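Local coordinates for protein afamin (Homo sapiens, PDB 6FAK) that carries hydrophobic molecules in body fluids, binding vitamin E and keeping lipidated Wnt proteins soluble and active, at residues I221-F226 with K232-L237; K262-I267 with C292-N297. All coordinates share one frame; numbering follows the deposited sequence.

Interaction 1: I221-F226 with K232-L237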
ATOM      1  N   ILE A 221      -1.661  13.142   9.667  1.00 26.60           N
ATOM      2  CA  ILE A 221      -2.847  12.273   9.701  1.00 27.25           C
ATOM      3  C   ILE A 221      -3.577  12.366  11.042  1.00 28.34           C
ATOM      4  O   ILE A 221      -4.822  12.478  11.087  1.00 27.48           O
ATOM      5  CB  ILE A 221      -2.488  10.783   9.467  1.00 27.96           C
ATOM      6  CG1 ILE A 221      -2.052  10.547   8.016  1.00 28.18           C
ATOM      7  CG2 ILE A 221      -3.687   9.853   9.769  1.00 28.82           C
ATOM      8  CD1 ILE A 221      -1.342   9.209   7.812  1.00 29.21           C
ATOM      9  N   LEU A 222      -2.821  12.243  12.139  1.00 29.17           N
ATOM     10  CA  LEU A 222      -3.446  12.320  13.483  1.00 29.83           C
ATOM     11  C   LEU A 222      -4.092  13.696  13.807  1.00 29.28           C
ATOM     12  O   LEU A 222      -5.134  13.795  14.509  1.00 28.48           O
ATOM     13  CB  LEU A 222      -2.439  11.877  14.524  1.00 31.04           C
ATOM     14  CG  LEU A 222      -1.906  10.432  14.417  1.00 32.84           C
ATOM     15  CD1 LEU A 222      -0.768  10.169  15.365  1.00 34.62           C
ATOM     16  CD2 LEU A 222      -3.050   9.458  14.720  1.00 34.90           C
ATOM     17  N   SER A 223      -3.451  14.765  13.341  1.00 28.92           N
ATOM     18  CA  SER A 223      -3.981  16.122  13.547  1.00 28.85           C
ATOM     19  C   SER A 223      -5.269  16.356  12.743  1.00 29.75           C
ATOM     20  O   SER A 223      -6.190  17.008  13.217  1.00 29.74           O
ATOM     21  CB  SER A 223      -2.921  17.196  13.213  1.00 28.58           C
ATOM     22  OG  SER A 223      -1.711  17.047  13.947  1.00 27.76           O
ATOM     23  N   GLN A 224      -5.346  15.806  11.533  1.00 31.65           N
ATOM     24  CA  GLN A 224      -6.603  15.825  10.756  1.00 33.14           C
ATOM     25  C   GLN A 224      -7.707  15.015  11.396  1.00 36.12           C
ATOM     26  O   GLN A 224      -8.855  15.448  11.426  1.00 40.15           O
ATOM     27  CB  GLN A 224      -6.415  15.281   9.332  1.00 32.80           C
ATOM     28  CG  GLN A 224      -6.231  16.341   8.312  1.00 32.14           C
ATOM     29  CD  GLN A 224      -6.165  15.808   6.889  1.00 30.59           C
ATOM     30  OE1 GLN A 224      -6.015  14.598   6.636  1.00 29.15           O
ATOM     31  NE2 GLN A 224      -6.233  16.721   5.957  1.00 30.32           N
ATOM     32  N   LYS A 225      -7.358  13.826  11.866  1.00 37.38           N
ATOM     33  CA  LYS A 225      -8.326  12.911  12.448  1.00 39.48           C
ATOM     34  C   LYS A 225      -8.821  13.346  13.825  1.00 39.78           C
ATOM     35  O   LYS A 225     -10.003  13.163  14.142  1.00 42.30           O
ATOM     36  CB  LYS A 225      -7.706  11.516  12.545  1.00 42.13           C
ATOM     37  CG  LYS A 225      -8.704  10.430  12.914  1.00 47.77           C
ATOM     38  CD  LYS A 225      -7.991   9.099  13.044  1.00 53.95           C
ATOM     39  CE  LYS A 225      -8.952   7.932  13.261  1.00 54.90           C
ATOM     40  NZ  LYS A 225      -9.252   7.282  11.950  1.00 56.81           N
ATOM     41  N   PHE A 226      -7.926  13.904  14.642  1.00 37.38           N
ATOM     42  CA  PHE A 226      -8.250  14.308  16.020  1.00 36.26           C
ATOM     43  C   PHE A 226      -7.940  15.783  16.186  1.00 34.34           C
ATOM     44  O   PHE A 226      -7.038  16.153  16.925  1.00 34.20           O
ATOM     45  CB  PHE A 226      -7.434  13.494  17.031  1.00 39.11           C
ATOM     46  CG  PHE A 226      -7.580  12.003  16.878  1.00 41.60           C
ATOM     47  CD1 PHE A 226      -8.834  11.408  16.888  1.00 44.75           C
ATOM     48  CD2 PHE A 226      -6.465  11.189  16.769  1.00 43.71           C
ATOM     49  CE1 PHE A 226      -8.984  10.042  16.746  1.00 45.02           C
ATOM     50  CE2 PHE A 226      -6.596   9.815  16.628  1.00 49.08           C
ATOM     51  CZ  PHE A 226      -7.869   9.237  16.615  1.00 48.57           C
ATOM     52  N   LYS A 232       1.045  18.583  22.915  1.00 29.43           N
ATOM     53  CA  LYS A 232       1.867  17.679  23.689  1.00 29.89           C
ATOM     54  C   LYS A 232       1.362  16.235  23.645  1.00 30.31           C
ATOM     55  O   LYS A 232       2.161  15.303  23.527  1.00 29.73           O
ATOM     56  CB  LYS A 232       2.026  18.174  25.137  1.00 30.69           C
ATOM     57  CG  LYS A 232       2.983  19.313  25.223  1.00 31.18           C
ATOM     58  CD  LYS A 232       3.144  19.846  26.656  1.00 32.78           C
ATOM     59  CE  LYS A 232       3.714  18.878  27.712  1.00 33.54           C
ATOM     60  NZ  LYS A 232       5.153  18.542  27.576  1.00 33.33           N
ATOM     61  N   GLU A 233       0.044  16.041  23.762  1.00 30.89           N
ATOM     62  CA  GLU A 233      -0.567  14.718  23.690  1.00 32.26           C
ATOM     63  C   GLU A 233      -0.398  14.104  22.266  1.00 30.16           C
ATOM     64  O   GLU A 233      -0.102  12.939  22.164  1.00 29.33           O
ATOM     65  CB  GLU A 233      -2.046  14.773  24.046  1.00 35.49           C
ATOM     66  CG  GLU A 233      -2.681  13.424  24.270  1.00 44.46           C
ATOM     67  CD  GLU A 233      -2.042  12.668  25.437  1.00 55.12           C
ATOM     68  OE1 GLU A 233      -2.099  13.165  26.589  1.00 58.18           O
ATOM     69  OE2 GLU A 233      -1.475  11.577  25.200  1.00 61.87           O
ATOM     70  N   LEU A 234      -0.591  14.907  21.228  1.00 29.25           N
ATOM     71  CA  LEU A 234      -0.312  14.507  19.836  1.00 29.53           C
ATOM     72  C   LEU A 234       1.143  14.034  19.641  1.00 28.54           C
ATOM     73  O   LEU A 234       1.409  12.956  19.053  1.00 27.21           O
ATOM     74  CB  LEU A 234      -0.657  15.671  18.911  1.00 31.18           C
ATOM     75  CG  LEU A 234      -0.577  15.617  17.378  1.00 32.69           C
ATOM     76  CD1 LEU A 234       0.798  15.813  16.875  1.00 34.17           C
ATOM     77  CD2 LEU A 234      -1.129  14.320  16.867  1.00 34.10           C
ATOM     78  N   ILE A 235       2.098  14.805  20.142  1.00 28.45           N
ATOM     79  CA  ILE A 235       3.505  14.402  20.029  1.00 29.22           C
ATOM     80  C   ILE A 235       3.740  13.089  20.746  1.00 30.27           C
ATOM     81  O   ILE A 235       4.372  12.202  20.203  1.00 30.30           O
ATOM     82  CB  ILE A 235       4.511  15.490  20.475  1.00 29.53           C
ATOM     83  CG1 ILE A 235       4.445  16.672  19.520  1.00 29.24           C
ATOM     84  CG2 ILE A 235       5.929  14.946  20.594  1.00 29.65           C
ATOM     85  CD1 ILE A 235       4.676  16.384  18.063  1.00 29.81           C
ATOM     86  N   SER A 236       3.143  12.919  21.903  1.00 30.34           N
ATOM     87  CA  SER A 236       3.248  11.673  22.630  1.00 30.97           C
ATOM     88  C   SER A 236       2.678  10.466  21.845  1.00 30.89           C
ATOM     89  O   SER A 236       3.304   9.383  21.788  1.00 30.56           O
ATOM     90  CB  SER A 236       2.562  11.822  23.998  1.00 32.29           C
ATOM     91  OG  SER A 236       2.788  10.661  24.747  1.00 34.22           O
ATOM     92  N   LEU A 237       1.541  10.689  21.194  1.00 30.00           N
ATOM     93  CA  LEU A 237       0.883   9.668  20.388  1.00 30.57           C
ATOM     94  C   LEU A 237       1.721   9.342  19.146  1.00 29.55           C
ATOM     95  O   LEU A 237       1.859   8.179  18.780  1.00 28.81           O
ATOM     96  CB  LEU A 237      -0.517  10.122  20.000  1.00 31.01           C
ATOM     97  CG  LEU A 237      -1.435   9.204  19.221  1.00 32.73           C
ATOM     98  CD1 LEU A 237      -1.618   7.874  19.959  1.00 34.23           C
ATOM     99  CD2 LEU A 237      -2.763   9.884  18.950  1.00 33.02           C
TER

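Interaction 2: K262-I267 with C292-N297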
ATOM      1  N   LYS A 262      -0.742  -0.849  22.213  1.00 39.64           N
ATOM      2  CA  LYS A 262      -0.328   0.361  22.939  1.00 40.29           C
ATOM      3  C   LYS A 262      -0.917   1.659  22.334  1.00 38.58           C
ATOM      4  O   LYS A 262      -1.408   2.513  23.065  1.00 38.78           O
ATOM      5  CB  LYS A 262       1.196   0.448  22.988  1.00 43.45           C
ATOM      6  CG  LYS A 262       1.759   1.577  23.862  1.00 48.70           C
ATOM      7  CD  LYS A 262       3.273   1.471  23.980  1.00 54.41           C
ATOM      8  CE  LYS A 262       3.824   2.412  25.044  1.00 63.10           C
ATOM      9  NZ  LYS A 262       5.321   2.521  25.016  1.00 68.47           N
ATOM     10  N   VAL A 263      -0.837   1.826  21.015  1.00 34.50           N
ATOM     11  CA  VAL A 263      -1.374   2.998  20.355  1.00 34.85           C
ATOM     12  C   VAL A 263      -2.913   3.128  20.640  1.00 38.05           C
ATOM     13  O   VAL A 263      -3.397   4.210  21.054  1.00 35.11           O
ATOM     14  CB  VAL A 263      -1.037   3.008  18.843  1.00 34.64           C
ATOM     15  CG1 VAL A 263      -1.850   4.019  18.074  1.00 33.93           C
ATOM     16  CG2 VAL A 263       0.457   3.271  18.598  1.00 35.38           C
ATOM     17  N   MET A 264      -3.643   2.023  20.507  1.00 37.85           N
ATOM     18  CA  MET A 264      -5.101   2.043  20.675  1.00 39.75           C
ATOM     19  C   MET A 264      -5.484   2.340  22.122  1.00 40.02           C
ATOM     20  O   MET A 264      -6.380   3.173  22.381  1.00 39.86           O
ATOM     21  CB  MET A 264      -5.713   0.725  20.177  1.00 42.32           C
ATOM     22  CG  MET A 264      -5.419   0.449  18.716  1.00 42.02           C
ATOM     23  SD  MET A 264      -5.736   1.888  17.680  1.00 43.61           S
ATOM     24  CE  MET A 264      -5.127   1.332  16.094  1.00 47.61           C
ATOM     25  N   ASN A 265      -4.755   1.730  23.043  1.00 39.50           N
ATOM     26  CA  ASN A 265      -4.882   2.040  24.459  1.00 43.39           C
ATOM     27  C   ASN A 265      -4.546   3.496  24.789  1.00 46.90           C
ATOM     28  O   ASN A 265      -5.283   4.120  25.557  1.00 48.07           O
ATOM     29  CB  ASN A 265      -4.068   1.063  25.321  1.00 42.96           C
ATOM     30  CG  ASN A 265      -4.624  -0.388  25.247  1.00 49.30           C
ATOM     31  OD1 ASN A 265      -5.708  -0.648  24.672  1.00 52.10           O
ATOM     32  ND2 ASN A 265      -3.869  -1.338  25.809  1.00 50.06           N
ATOM     33  N   HIS A 266      -3.455   4.030  24.241  1.00 43.47           N
ATOM     34  CA  HIS A 266      -3.138   5.483  24.358  1.00 43.21           C
ATOM     35  C   HIS A 266      -4.315   6.373  23.865  1.00 44.03           C
ATOM     36  O   HIS A 266      -4.784   7.252  24.577  1.00 49.10           O
ATOM     37  CB  HIS A 266      -1.863   5.808  23.585  1.00 43.22           C
ATOM     38  CG  HIS A 266      -1.290   7.160  23.848  1.00 42.13           C
ATOM     39  ND1 HIS A 266       0.058   7.401  23.759  1.00 45.93           N
ATOM     40  CD2 HIS A 266      -1.858   8.338  24.202  1.00 45.04           C
ATOM     41  CE1 HIS A 266       0.303   8.662  24.052  1.00 44.55           C
ATOM     42  NE2 HIS A 266      -0.845   9.253  24.321  1.00 44.62           N
ATOM     43  N   ILE A 267      -4.800   6.114  22.672  1.00 41.17           N
ATOM     44  CA  ILE A 267      -5.949   6.813  22.119  1.00 42.86           C
ATOM     45  C   ILE A 267      -7.173   6.676  23.060  1.00 52.95           C
ATOM     46  O   ILE A 267      -7.672   7.679  23.574  1.00 54.34           O
ATOM     47  CB  ILE A 267      -6.265   6.293  20.712  1.00 39.77           C
ATOM     48  CG1 ILE A 267      -5.149   6.749  19.739  1.00 40.02           C
ATOM     49  CG2 ILE A 267      -7.625   6.768  20.176  1.00 39.07           C
ATOM     50  CD1 ILE A 267      -5.230   6.151  18.358  1.00 36.41           C
ATOM     51  N   CYS A 292     -11.002  -0.732  13.651  1.00 77.09           N
ATOM     52  CA  CYS A 292     -12.116   0.208  13.838  1.00 81.53           C
ATOM     53  C   CYS A 292     -11.637   1.664  13.940  1.00 83.83           C
ATOM     54  O   CYS A 292     -12.013   2.494  13.100  1.00 78.43           O
ATOM     55  CB  CYS A 292     -12.902  -0.149  15.108  1.00 87.28           C
ATOM     56  SG  CYS A 292     -14.431   0.782  15.371  1.00115.77           S
ATOM     57  N   ILE A 293     -10.813   1.962  14.956  1.00 75.85           N
ATOM     58  CA  ILE A 293     -10.298   3.323  15.194  1.00 61.03           C
ATOM     59  C   ILE A 293      -9.703   3.867  13.918  1.00 57.63           C
ATOM     60  O   ILE A 293      -9.968   5.019  13.579  1.00 55.83           O
ATOM     61  CB  ILE A 293      -9.283   3.404  16.374  1.00 59.11           C
ATOM     62  CG1 ILE A 293     -10.026   3.375  17.717  1.00 57.69           C
ATOM     63  CG2 ILE A 293      -8.427   4.680  16.332  1.00 57.82           C
ATOM     64  CD1 ILE A 293      -9.157   3.012  18.911  1.00 58.74           C
ATOM     65  N   ILE A 294      -8.952   3.034  13.188  1.00 55.34           N
ATOM     66  CA  ILE A 294      -8.357   3.450  11.910  1.00 64.76           C
ATOM     67  C   ILE A 294      -9.426   3.806  10.854  1.00 68.87           C
ATOM     68  O   ILE A 294      -9.234   4.733  10.067  1.00 66.09           O
ATOM     69  CB  ILE A 294      -7.333   2.405  11.362  1.00 68.46           C
ATOM     70  CG1 ILE A 294      -6.113   2.314  12.295  1.00 68.57           C
ATOM     71  CG2 ILE A 294      -6.817   2.813   9.981  1.00 66.29           C
ATOM     72  CD1 ILE A 294      -5.133   1.205  11.971  1.00 69.45           C
ATOM     73  N   ASN A 295     -10.543   3.079  10.856  1.00 72.21           N
ATOM     74  CA  ASN A 295     -11.660   3.339   9.943  1.00 73.73           C
ATOM     75  C   ASN A 295     -12.671   4.388  10.420  1.00 71.70           C
ATOM     76  O   ASN A 295     -13.500   4.814   9.621  1.00 73.78           O
ATOM     77  CB  ASN A 295     -12.402   2.027   9.622  1.00 82.35           C
ATOM     78  CG  ASN A 295     -11.681   1.193   8.583  1.00 77.69           C
ATOM     79  OD1 ASN A 295     -12.005   1.247   7.394  1.00 78.30           O
ATOM     80  ND2 ASN A 295     -10.681   0.439   9.021  1.00 83.04           N
ATOM     81  N   SER A 296     -12.630   4.810  11.687  1.00 66.04           N
ATOM     82  CA  SER A 296     -13.575   5.824  12.150  1.00 65.18           C
ATOM     83  C   SER A 296     -13.332   7.110  11.357  1.00 70.10           C
ATOM     84  O   SER A 296     -12.215   7.364  10.880  1.00 59.73           O
ATOM     85  CB  SER A 296     -13.473   6.054  13.656  1.00 69.51           C
ATOM     86  OG  SER A 296     -12.234   6.641  14.016  1.00 78.96           O
ATOM     87  N   ASN A 297     -14.387   7.891  11.158  1.00 77.76           N
ATOM     88  CA  ASN A 297     -14.268   9.137  10.389  1.00 79.07           C
ATOM     89  C   ASN A 297     -13.576  10.233  11.215  1.00 76.66           C
ATOM     90  O   ASN A 297     -13.375  10.088  12.438  1.00 70.41           O
ATOM     91  CB  ASN A 297     -15.628   9.604   9.822  1.00 88.80           C
ATOM     92  CG  ASN A 297     -16.720   9.721  10.876  1.00 95.78           C
ATOM     93  OD1 ASN A 297     -16.509   9.416  12.050  1.00109.40           O
ATOM     94  ND2 ASN A 297     -17.908  10.146  10.447  1.00 85.32           N
TER

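Interaction 1: I221-F226 with K232-L237
Leu234 and Leu222 meet at the tightest point of this contact, where the CD2 methyl of Leu234 presses on CB of Leu222 at 3.6 Å. Their CA atoms are also the nearest pair across the segments. Leu234 extends across the gap with CG anti to the backbone N (chi1 -176°), and its branched end lies over two neighbouring side chains at once: besides Leu222 it meets the hydroxyl of Ser223, with OG 3.9 Å from Leu234 CG. Ser223 OG forms no hydrogen bond across the contact; it bonds to Ile219 O in the preceding turn of its own helix, so its polar demand is met where it lies against the leucine. Phe335 of helix 326-339 touches both Ser223 and Leu234 and covers this end. Replacing Leu234 by an alanine would probably open a gap beside Leu222 CB and Ser223 OG and deprive Phe335 of part of its apolar bed. One turn further on, Leu237 takes the CD1 methyl of Leu222, whereas Leu234 sits lower, at its CB: the side chains of Leu222 and Leu237 cross obliquely, with Leu222 CD1 4.0 Å from Leu237 CG. The packing is slacker at Phe226, just past the helix end, whose CE2 comes no closer than 4.5 Å to Leu237 CD2; CG of Lys225 lies 3.8 Å above one face of this ring, towards its rim. All five touching residues are buried. The short axes pass 10.8 Å apart at 132° between their directions, well off antiparallel, and the leucine side chains span that distance, burying 199 Å². Two consecutive helices joined by a short loop and packed obliquely, with leucines at the centre of the interface, are part of the all-helical albumin fold, here in the region that binds hydrophobic ligands.

Interaction 2: K262-I267 with C292-N297
An apolar helix-to-helix contact, without hydrogen bonds across it, joins helix 253-268 near its C-terminal end to the last turn of helix 288-295 in the second albumin domain. Ile293 sits at its middle, flanked by Met264 and Ile267 from one turn apart on the other helix. The CB of Met264 does not point straight across; the chain bends at chi2 (-48°) and swings the thioether over, bringing SD to 3.8 Å from Ile293 CD1. The two side chains run past each other in opposite senses, with SD also close to CB and CG2 of the isoleucine. Beyond the sulfur, the methyl of Met264 turns to Ile294, which it meets nearly at a right angle, CE lying 4.0 Å from Ile294 CG1. Ile267 adds its CD1 tip, 4.1 Å from Ile293 CG2. Disulfides tie both helices to the same point of the intervening loop, in the albumin pattern of adjacent half-cystines: Cys292 is bonded to Cys281, while the next residue, Cys282, bridges to Cys268 at the end of helix 253-268. Both helices belong to the region forming the hydrophobic-ligand pocket, and the side chain of Ile294, solvent-exposed and touching Phe195 of helix 177-209, lies about 4 Å from a bound tetraethylene glycol, probably a crystallisation additive. Where the helix ends, Ser296 folds back on Ile293 O: its OG donates a 2.8 Å bond to that oxygen, tilted 21° from the carbonyl plane, and its backbone N reaches the same oxygen from the same face at 3.3 Å. Lys225 NZ adds a third hydrogen bond to Ile293 O and another to Ser296 O, so a positive charge stands at a helix C terminus, where it would probably be favoured by the carbonyls that point out there.

In the fold
From the N terminus, helix 216-225 turns through a short loop into helix 231-250, and interaction 1 closes that loop with only five residues between its segments. Helix 253-268 follows directly, and interaction 2 then closes a longer, mostly irregular loop of 24 residues by bringing back helix 288-295. The two contacts lie in series, neither nested nor crossed, with centres 12 Å apart in one albumin domain. Glu233 OE2 is hydrogen-bonded to His266 NE2 at 2.6 Å, linking the start of helix 231-250 to the end of helix 253-268, where Leu237 also packs on Ile267; Lys225 joins the first helix of interaction 1 to the last of interaction 2.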